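Acyl-CoA N-acyltransferases (NAT) superfamily protein (PDB 6TH0) probably transfers the acetyl group of acetyl-CoA to the N-terminal methionine of transmembrane proteins and to protein lysines, through its GNAT-family domain. Local coordinates at residues A[83-97]-A[122-135]. Residues are numbered along the deposited sequence; the frame is centred on the assembly and turned at random.
Sequences IRYDSSKGEGTLVYI and YSSGIPVCRGVYLH
Glu91 O is gripped side-on by Arg130, whose NE lies 2.9 Å and NH2 3.0 Å from it; Glu91 O lies in the guanidinium plane, and both nitrogens come to it from the same face of the carbonyl plane. The site lies at the entry to the parallel strand pair 93-97 and 129-135, from the beta-alpha-beta crossover of the GNAT fold. Arg130 runs extended from CG to NE, carrying its guanidinium into the 83-92 loop, where Ile83 CG2 and Tyr85 CD1 cover one face; the Tyr85 ring is turned 71° to it. With an alanine at Arg130, Glu91 O would probably lose both donors and the loop be less firmly tied to the strand. The pairing continues across a beta bulge, where the register shifts by one between Thr93 and Val95: Val95 N bonds to Gly131 O at 3.0 Å. Further along, Tyr96 directs its edge at the face of Tyr133, with centroids 4.7 Å apart and planes at 60°. Glu78 takes His135 NE2, and acetyl-CoA touches this histidine. With CG anti to the backbone N (chi1 -178°), Tyr96 reaches along the neighbouring strand, and its OH and His135 ND1 share a hydrogen bond of 2.7 Å, near the imidazole plane.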
ATOM      1  N   ILE A  83     -11.501 -15.763  -6.606  1.00 54.98           N
ATOM      2  CA  ILE A  83     -12.098 -14.981  -7.686  1.00 53.71           C
ATOM      3  C   ILE A  83     -12.967 -15.853  -8.582  1.00 54.39           C
ATOM      4  O   ILE A  83     -12.593 -16.985  -8.917  1.00 61.11           O
ATOM      5  CB  ILE A  83     -10.994 -14.296  -8.515  1.00 56.10           C
ATOM      6  CG1 ILE A  83     -10.261 -13.278  -7.647  1.00 51.14           C
ATOM      7  CG2 ILE A  83     -11.554 -13.663  -9.783  1.00 52.01           C
ATOM      8  CD1 ILE A  83      -9.059 -12.597  -8.320  1.00 55.23           C
ATOM      9  N   ARG A  84     -14.148 -15.355  -8.925  1.00 53.65           N
ATOM     10  CA  ARG A  84     -14.993 -16.008  -9.918  1.00 60.84           C
ATOM     11  C   ARG A  84     -14.573 -15.431 -11.258  1.00 66.24           C
ATOM     12  O   ARG A  84     -14.754 -14.233 -11.495  1.00 64.13           O
ATOM     13  CB  ARG A  84     -16.477 -15.771  -9.645  1.00 62.31           C
ATOM     14  CG  ARG A  84     -17.062 -16.640  -8.532  1.00 72.99           C
ATOM     15  CD  ARG A  84     -18.558 -16.855  -8.716  1.00 91.40           C
ATOM     16  NE  ARG A  84     -19.323 -15.622  -8.568  1.00 99.52           N
ATOM     17  CZ  ARG A  84     -19.689 -14.842  -9.579  1.00100.48           C
ATOM     18  NH1 ARG A  84     -19.356 -15.161 -10.819  1.00101.47           N
ATOM     19  NH2 ARG A  84     -20.385 -13.737  -9.350  1.00103.60           N
ATOM     20  N   TYR A  85     -14.008 -16.273 -12.119  1.00 70.48           N
ATOM     21  CA  TYR A  85     -13.502 -15.836 -13.409  1.00 70.62           C
ATOM     22  C   TYR A  85     -14.581 -15.927 -14.474  1.00 67.49           C
ATOM     23  O   TYR A  85     -15.126 -17.003 -14.716  1.00 65.13           O
ATOM     24  CB  TYR A  85     -12.296 -16.676 -13.827  1.00 68.49           C
ATOM     25  CG  TYR A  85     -11.058 -16.339 -13.053  1.00 69.20           C
ATOM     26  CD1 TYR A  85     -10.316 -15.218 -13.376  1.00 66.85           C
ATOM     27  CD2 TYR A  85     -10.636 -17.132 -11.996  1.00 63.31           C
ATOM     28  CE1 TYR A  85      -9.197 -14.899 -12.676  1.00 62.76           C
ATOM     29  CE2 TYR A  85      -9.512 -16.826 -11.296  1.00 62.76           C
ATOM     30  CZ  TYR A  85      -8.798 -15.704 -11.637  1.00 61.33           C
ATOM     31  OH  TYR A  85      -7.670 -15.377 -10.958  1.00 58.04           O
ATOM     32  N   ASP A  86     -14.809 -14.824 -15.167  1.00 69.91           N
ATOM     33  CA  ASP A  86     -15.773 -14.764 -16.250  1.00 84.21           C
ATOM     34  C   ASP A  86     -14.973 -14.897 -17.535  1.00 83.45           C
ATOM     35  O   ASP A  86     -14.112 -14.065 -17.817  1.00 83.19           O
ATOM     36  CB  ASP A  86     -16.561 -13.457 -16.207  1.00 92.36           C
ATOM     37  CG  ASP A  86     -17.495 -13.307 -17.382  1.00105.70           C
ATOM     38  OD1 ASP A  86     -17.656 -14.282 -18.148  1.00108.49           O
ATOM     39  OD2 ASP A  86     -18.070 -12.213 -17.540  1.00110.43           O
ATOM     40  N   SER A  87     -15.276 -15.923 -18.324  1.00 98.94           N
ATOM     41  CA  SER A  87     -14.473 -16.178 -19.514  1.00103.46           C
ATOM     42  C   SER A  87     -14.432 -14.970 -20.441  1.00103.00           C
ATOM     43  O   SER A  87     -13.402 -14.716 -21.072  1.00113.51           O
ATOM     44  CB  SER A  87     -15.011 -17.403 -20.247  1.00109.08           C
ATOM     45  OG  SER A  87     -14.346 -17.600 -21.482  1.00120.20           O
ATOM     46  N   SER A  88     -15.521 -14.199 -20.514  1.00 91.93           N
ATOM     47  CA  SER A  88     -15.612 -13.113 -21.488  1.00 89.25           C
ATOM     48  C   SER A  88     -14.756 -11.897 -21.134  1.00 83.47           C
ATOM     49  O   SER A  88     -14.399 -11.127 -22.029  1.00 84.05           O
ATOM     50  CB  SER A  88     -17.070 -12.690 -21.641  1.00 91.60           C
ATOM     51  OG  SER A  88     -17.494 -11.972 -20.495  1.00 91.73           O
ATOM     52  N   LYS A  89     -14.440 -11.670 -19.859  1.00 79.25           N
ATOM     53  CA  LYS A  89     -13.715 -10.449 -19.522  1.00 77.00           C
ATOM     54  C   LYS A  89     -12.197 -10.572 -19.633  1.00 84.74           C
ATOM     55  O   LYS A  89     -11.505  -9.542 -19.698  1.00 77.74           O
ATOM     56  CB  LYS A  89     -14.088  -9.976 -18.107  1.00 82.40           C
ATOM     57  CG  LYS A  89     -15.569  -9.595 -17.956  1.00 89.57           C
ATOM     58  CD  LYS A  89     -15.846  -8.865 -16.642  1.00 93.10           C
ATOM     59  CE  LYS A  89     -17.340  -8.614 -16.425  1.00 99.23           C
ATOM     60  NZ  LYS A  89     -17.997  -7.925 -17.581  1.00101.30           N
ATOM     61  N   GLY A  90     -11.659 -11.786 -19.643  1.00 79.99           N
ATOM     62  CA  GLY A  90     -10.221 -11.967 -19.588  1.00 79.54           C
ATOM     63  C   GLY A  90      -9.765 -12.191 -18.158  1.00 71.68           C
ATOM     64  O   GLY A  90     -10.560 -12.256 -17.218  1.00 69.91           O
ATOM     65  N   GLU A  91      -8.450 -12.286 -17.985  1.00 66.23           N
ATOM     66  CA  GLU A  91      -7.920 -12.658 -16.677  1.00 71.49           C
ATOM     67  C   GLU A  91      -8.060 -11.516 -15.678  1.00 64.63           C
ATOM     68  O   GLU A  91      -8.524 -11.717 -14.542  1.00 63.15           O
ATOM     69  CB  GLU A  91      -6.460 -13.079 -16.813  1.00 84.96           C
ATOM     70  CG  GLU A  91      -5.950 -13.875 -15.642  1.00 89.49           C
ATOM     71  CD  GLU A  91      -4.442 -13.980 -15.636  1.00 93.29           C
ATOM     72  OE1 GLU A  91      -3.854 -14.347 -16.686  1.00 85.21           O
ATOM     73  OE2 GLU A  91      -3.850 -13.680 -14.576  1.00 78.16           O
ATOM     74  N   GLY A  92      -7.650 -10.311 -16.061  1.00 63.41           N
ATOM     75  CA  GLY A  92      -7.716  -9.200 -15.139  1.00 57.08           C
ATOM     76  C   GLY A  92      -6.502  -9.092 -14.228  1.00 63.68           C
ATOM     77  O   GLY A  92      -5.599  -9.933 -14.219  1.00 59.70           O
ATOM     78  N   THR A  93      -6.464  -7.988 -13.490  1.00 59.26           N
ATOM     79  CA  THR A  93      -5.371  -7.662 -12.591  1.00 52.26           C
ATOM     80  C   THR A  93      -5.883  -7.357 -11.191  1.00 49.48           C
ATOM     81  O   THR A  93      -7.083  -7.255 -10.938  1.00 53.48           O
ATOM     82  CB  THR A  93      -4.584  -6.454 -13.098  1.00 54.96           C
ATOM     83  OG1 THR A  93      -5.504  -5.379 -13.346  1.00 55.81           O
ATOM     84  CG2 THR A  93      -3.790  -6.806 -14.383  1.00 54.36           C
ATOM     85  N   LEU A  94      -4.921  -7.185 -10.307  1.00 49.36           N
ATOM     86  CA  LEU A  94      -5.137  -6.801  -8.922  1.00 45.39           C
ATOM     87  C   LEU A  94      -4.084  -5.767  -8.571  1.00 49.45           C
ATOM     88  O   LEU A  94      -3.004  -5.752  -9.164  1.00 50.51           O
ATOM     89  CB  LEU A  94      -5.024  -7.999  -7.987  1.00 45.79           C
ATOM     90  CG  LEU A  94      -6.117  -9.043  -8.090  1.00 48.89           C
ATOM     91  CD1 LEU A  94      -5.672 -10.337  -7.445  1.00 52.04           C
ATOM     92  CD2 LEU A  94      -7.372  -8.511  -7.419  1.00 45.78           C
ATOM     93  N   VAL A  95      -4.421  -4.876  -7.637  1.00 44.34           N
ATOM     94  CA  VAL A  95      -3.452  -3.959  -7.044  1.00 44.27           C
ATOM     95  C   VAL A  95      -3.068  -4.508  -5.679  1.00 41.96           C
ATOM     96  O   VAL A  95      -3.946  -4.830  -4.868  1.00 41.57           O
ATOM     97  CB  VAL A  95      -4.020  -2.533  -6.941  1.00 47.54           C
ATOM     98  CG1 VAL A  95      -3.001  -1.599  -6.295  1.00 41.93           C
ATOM     99  CG2 VAL A  95      -4.405  -2.026  -8.335  1.00 48.54           C
ATOM    100  N   TYR A  96      -1.761  -4.645  -5.438  1.00 40.75           N
ATOM    101  CA  TYR A  96      -1.219  -5.154  -4.180  1.00 42.82           C
ATOM    102  C   TYR A  96      -0.534  -4.017  -3.430  1.00 43.19           C
ATOM    103  O   TYR A  96       0.498  -3.513  -3.874  1.00 44.71           O
ATOM    104  CB  TYR A  96      -0.226  -6.292  -4.453  1.00 45.41           C
ATOM    105  CG  TYR A  96       0.367  -6.926  -3.209  1.00 45.01           C
ATOM    106  CD1 TYR A  96      -0.378  -7.813  -2.431  1.00 40.68           C
ATOM    107  CD2 TYR A  96       1.680  -6.653  -2.824  1.00 46.79           C
ATOM    108  CE1 TYR A  96       0.152  -8.397  -1.293  1.00 44.34           C
ATOM    109  CE2 TYR A  96       2.221  -7.225  -1.684  1.00 48.65           C
ATOM    110  CZ  TYR A  96       1.463  -8.094  -0.924  1.00 43.57           C
ATOM    111  OH  TYR A  96       2.019  -8.665   0.200  1.00 49.50           O
ATOM    112  N   ILE A  97      -1.072  -3.643  -2.268  1.00 37.80           N
ATOM    113  CA  ILE A  97      -0.404  -2.611  -1.479  1.00 34.39           C
ATOM    114  C   ILE A  97       0.822  -3.221  -0.828  1.00 40.02           C
ATOM    115  O   ILE A  97       0.739  -4.267  -0.162  1.00 42.10           O
ATOM    116  CB  ILE A  97      -1.350  -2.013  -0.428  1.00 36.36           C
ATOM    117  CG1 ILE A  97      -2.422  -1.153  -1.098  1.00 39.29           C
ATOM    118  CG2 ILE A  97      -0.523  -1.198   0.616  1.00 37.86           C
ATOM    119  CD1 ILE A  97      -3.585  -0.823  -0.191  1.00 39.32           C
ATOM    120  N   TYR A 122      -7.819   4.253  -7.596  1.00 60.20           N
ATOM    121  CA  TYR A 122      -6.997   3.913  -8.751  1.00 58.29           C
ATOM    122  C   TYR A 122      -7.417   2.575  -9.345  1.00 50.59           C
ATOM    123  O   TYR A 122      -7.617   2.459 -10.559  1.00 61.11           O
ATOM    124  CB  TYR A 122      -5.514   3.891  -8.366  1.00 53.25           C
ATOM    125  CG  TYR A 122      -4.615   3.506  -9.524  1.00 56.43           C
ATOM    126  CD1 TYR A 122      -4.291   4.433 -10.506  1.00 58.39           C
ATOM    127  CD2 TYR A 122      -4.105   2.216  -9.647  1.00 57.01           C
ATOM    128  CE1 TYR A 122      -3.481   4.096 -11.578  1.00 65.09           C
ATOM    129  CE2 TYR A 122      -3.288   1.870 -10.725  1.00 60.84           C
ATOM    130  CZ  TYR A 122      -2.984   2.816 -11.679  1.00 62.75           C
ATOM    131  OH  TYR A 122      -2.175   2.493 -12.740  1.00 72.02           O
ATOM    132  N   SER A 123      -7.560   1.550  -8.500  1.00 53.17           N
ATOM    133  CA  SER A 123      -7.885   0.212  -8.987  1.00 53.22           C
ATOM    134  C   SER A 123      -9.242   0.174  -9.674  1.00 60.62           C
ATOM    135  O   SER A 123      -9.456  -0.634 -10.586  1.00 63.26           O
ATOM    136  CB  SER A 123      -7.855  -0.797  -7.842  1.00 64.78           C
ATOM    137  OG  SER A 123      -9.013  -0.676  -7.032  1.00 72.46           O
ATOM    138  N   SER A 124     -10.169   1.027  -9.249  1.00 56.81           N
ATOM    139  CA  SER A 124     -11.495   1.017  -9.847  1.00 58.24           C
ATOM    140  C   SER A 124     -11.508   1.639 -11.236  1.00 66.91           C
ATOM    141  O   SER A 124     -12.521   1.525 -11.932  1.00 70.15           O
ATOM    142  CB  SER A 124     -12.495   1.724  -8.924  1.00 63.84           C
ATOM    143  OG  SER A 124     -12.165   3.092  -8.747  1.00 75.31           O
ATOM    144  N   GLY A 125     -10.412   2.271 -11.663  1.00 59.94           N
ATOM    145  CA  GLY A 125     -10.352   2.911 -12.965  1.00 66.51           C
ATOM    146  C   GLY A 125      -9.726   2.044 -14.047  1.00 68.53           C
ATOM    147  O   GLY A 125      -9.845   2.343 -15.242  1.00 73.68           O
ATOM    148  N   ILE A 126      -9.105   0.940 -13.650  1.00 70.76           N
ATOM    149  CA  ILE A 126      -8.422   0.039 -14.582  1.00 74.43           C
ATOM    150  C   ILE A 126      -9.444  -0.991 -15.038  1.00 69.32           C
ATOM    151  O   ILE A 126     -10.041  -1.667 -14.187  1.00 64.14           O
ATOM    152  CB  ILE A 126      -7.213  -0.649 -13.936  1.00 63.77           C
ATOM    153  CG1 ILE A 126      -6.302   0.360 -13.229  1.00 70.16           C
ATOM    154  CG2 ILE A 126      -6.429  -1.444 -15.000  1.00 72.19           C
ATOM    155  CD1 ILE A 126      -5.919   1.544 -14.072  1.00 79.78           C
ATOM    156  N   PRO A 127      -9.698  -1.139 -16.354  1.00 69.41           N
ATOM    157  CA  PRO A 127     -10.904  -1.860 -16.778  1.00 70.24           C
ATOM    158  C   PRO A 127     -11.142  -3.190 -16.076  1.00 78.37           C
ATOM    159  O   PRO A 127     -12.174  -3.347 -15.417  1.00 92.93           O
ATOM    160  CB  PRO A 127     -10.688  -2.061 -18.291  1.00 80.09           C
ATOM    161  CG  PRO A 127      -9.220  -1.822 -18.517  1.00 84.91           C
ATOM    162  CD  PRO A 127      -8.815  -0.814 -17.490  1.00 79.64           C
ATOM    163  N   VAL A 128     -10.231  -4.149 -16.184  1.00 72.45           N
ATOM    164  CA  VAL A 128     -10.448  -5.467 -15.581  1.00 63.41           C
ATOM    165  C   VAL A 128      -9.690  -5.618 -14.258  1.00 61.66           C
ATOM    166  O   VAL A 128      -9.316  -6.732 -13.879  1.00 61.24           O
ATOM    167  CB  VAL A 128     -10.138  -6.608 -16.561  1.00 75.52           C
ATOM    168  CG1 VAL A 128     -10.652  -7.924 -15.982  1.00 70.60           C
ATOM    169  CG2 VAL A 128     -10.815  -6.328 -17.907  1.00 77.50           C
ATOM    170  N   CYS A 129      -9.391  -4.510 -13.584  1.00 55.95           N
ATOM    171  CA  CYS A 129      -8.786  -4.583 -12.253  1.00 54.83           C
ATOM    172  C   CYS A 129      -9.830  -5.005 -11.225  1.00 58.73           C
ATOM    173  O   CYS A 129     -10.839  -4.318 -11.026  1.00 52.70           O
ATOM    174  CB  CYS A 129      -8.173  -3.243 -11.875  1.00 58.22           C
ATOM    175  SG  CYS A 129      -7.288  -3.307 -10.296  1.00 57.02           S
ATOM    176  N   ARG A 130      -9.558  -6.105 -10.527  1.00 49.09           N
ATOM    177  CA  ARG A 130     -10.579  -6.751  -9.713  1.00 49.22           C
ATOM    178  C   ARG A 130     -10.602  -6.266  -8.278  1.00 48.08           C
ATOM    179  O   ARG A 130     -11.562  -6.579  -7.551  1.00 50.88           O
ATOM    180  CB  ARG A 130     -10.375  -8.268  -9.720  1.00 47.97           C
ATOM    181  CG  ARG A 130     -10.412  -8.881 -11.126  1.00 53.38           C
ATOM    182  CD  ARG A 130     -10.173 -10.383 -11.097  1.00 54.74           C
ATOM    183  NE  ARG A 130     -10.313 -11.009 -12.409  1.00 56.09           N
ATOM    184  CZ  ARG A 130     -11.459 -11.469 -12.904  1.00 63.30           C
ATOM    185  NH1 ARG A 130     -12.577 -11.374 -12.193  1.00 62.78           N
ATOM    186  NH2 ARG A 130     -11.496 -12.027 -14.109  1.00 61.74           N
ATOM    187  N   GLY A 131      -9.622  -5.494  -7.869  1.00 46.67           N
ATOM    188  CA  GLY A 131      -9.616  -5.002  -6.505  1.00 43.86           C
ATOM    189  C   GLY A 131      -8.206  -4.827  -5.983  1.00 47.83           C
ATOM    190  O   GLY A 131      -7.247  -4.745  -6.746  1.00 46.97           O
ATOM    191  N   VAL A 132      -8.120  -4.769  -4.652  1.00 41.78           N
ATOM    192  CA  VAL A 132      -6.897  -4.469  -3.916  1.00 42.55           C
ATOM    193  C   VAL A 132      -6.697  -5.544  -2.858  1.00 39.42           C
ATOM    194  O   VAL A 132      -7.665  -5.987  -2.232  1.00 39.42           O
ATOM    195  CB  VAL A 132      -6.982  -3.075  -3.249  1.00 41.56           C
ATOM    196  CG1 VAL A 132      -5.670  -2.705  -2.527  1.00 41.52           C
ATOM    197  CG2 VAL A 132      -7.401  -2.011  -4.275  1.00 44.22           C
ATOM    198  N   TYR A 133      -5.452  -5.983  -2.666  1.00 40.55           N
ATOM    199  CA  TYR A 133      -5.131  -6.881  -1.560  1.00 42.16           C
ATOM    200  C   TYR A 133      -3.763  -6.521  -0.994  1.00 39.73           C
ATOM    201  O   TYR A 133      -3.017  -5.716  -1.557  1.00 38.97           O
ATOM    202  CB  TYR A 133      -5.213  -8.372  -1.957  1.00 39.39           C
ATOM    203  CG  TYR A 133      -4.096  -8.966  -2.809  1.00 41.04           C
ATOM    204  CD1 TYR A 133      -3.930  -8.607  -4.151  1.00 41.53           C
ATOM    205  CD2 TYR A 133      -3.244  -9.939  -2.285  1.00 40.08           C
ATOM    206  CE1 TYR A 133      -2.905  -9.172  -4.925  1.00 42.61           C
ATOM    207  CE2 TYR A 133      -2.234 -10.512  -3.050  1.00 47.58           C
ATOM    208  CZ  TYR A 133      -2.066 -10.133  -4.371  1.00 46.83           C
ATOM    209  OH  TYR A 133      -1.051 -10.720  -5.132  1.00 43.71           O
ATOM    210  N   LEU A 134      -3.478  -7.066   0.179  1.00 40.05           N
ATOM    211  CA  LEU A 134      -2.248  -6.770   0.895  1.00 39.24           C
ATOM    212  C   LEU A 134      -2.134  -7.737   2.062  1.00 35.89           C
ATOM    213  O   LEU A 134      -3.066  -8.485   2.374  1.00 39.93           O
ATOM    214  CB  LEU A 134      -2.237  -5.319   1.383  1.00 34.21           C
ATOM    215  CG  LEU A 134      -3.287  -5.077   2.477  1.00 39.55           C
ATOM    216  CD1 LEU A 134      -2.785  -3.989   3.379  1.00 50.95           C
ATOM    217  CD2 LEU A 134      -4.683  -4.724   1.927  1.00 37.50           C
ATOM    218  N   HIS A 135      -0.991  -7.683   2.727  1.00 38.97           N
ATOM    219  CA  HIS A 135      -0.750  -8.433   3.943  1.00 38.20           C
ATOM    220  C   HIS A 135      -0.420  -7.453   5.056  1.00 41.23           C
ATOM    221  O   HIS A 135       0.302  -6.476   4.842  1.00 42.96           O
ATOM    222  CB  HIS A 135       0.385  -9.450   3.768  1.00 37.02           C
ATOM    223  CG  HIS A 135       0.077 -10.535   2.786  1.00 42.98           C
ATOM    224  ND1 HIS A 135       0.347 -10.425   1.440  1.00 43.00           N
ATOM    225  CD2 HIS A 135      -0.461 -11.763   2.965  1.00 49.56           C
ATOM    226  CE1 HIS A 135      -0.017 -11.540   0.829  1.00 52.43           C
ATOM    227  NE2 HIS A 135      -0.512 -12.367   1.733  1.00 44.72           N
TER
HETATM  228  O   HOH W   1       1.303  -6.152   1.843  1.00 36.66           O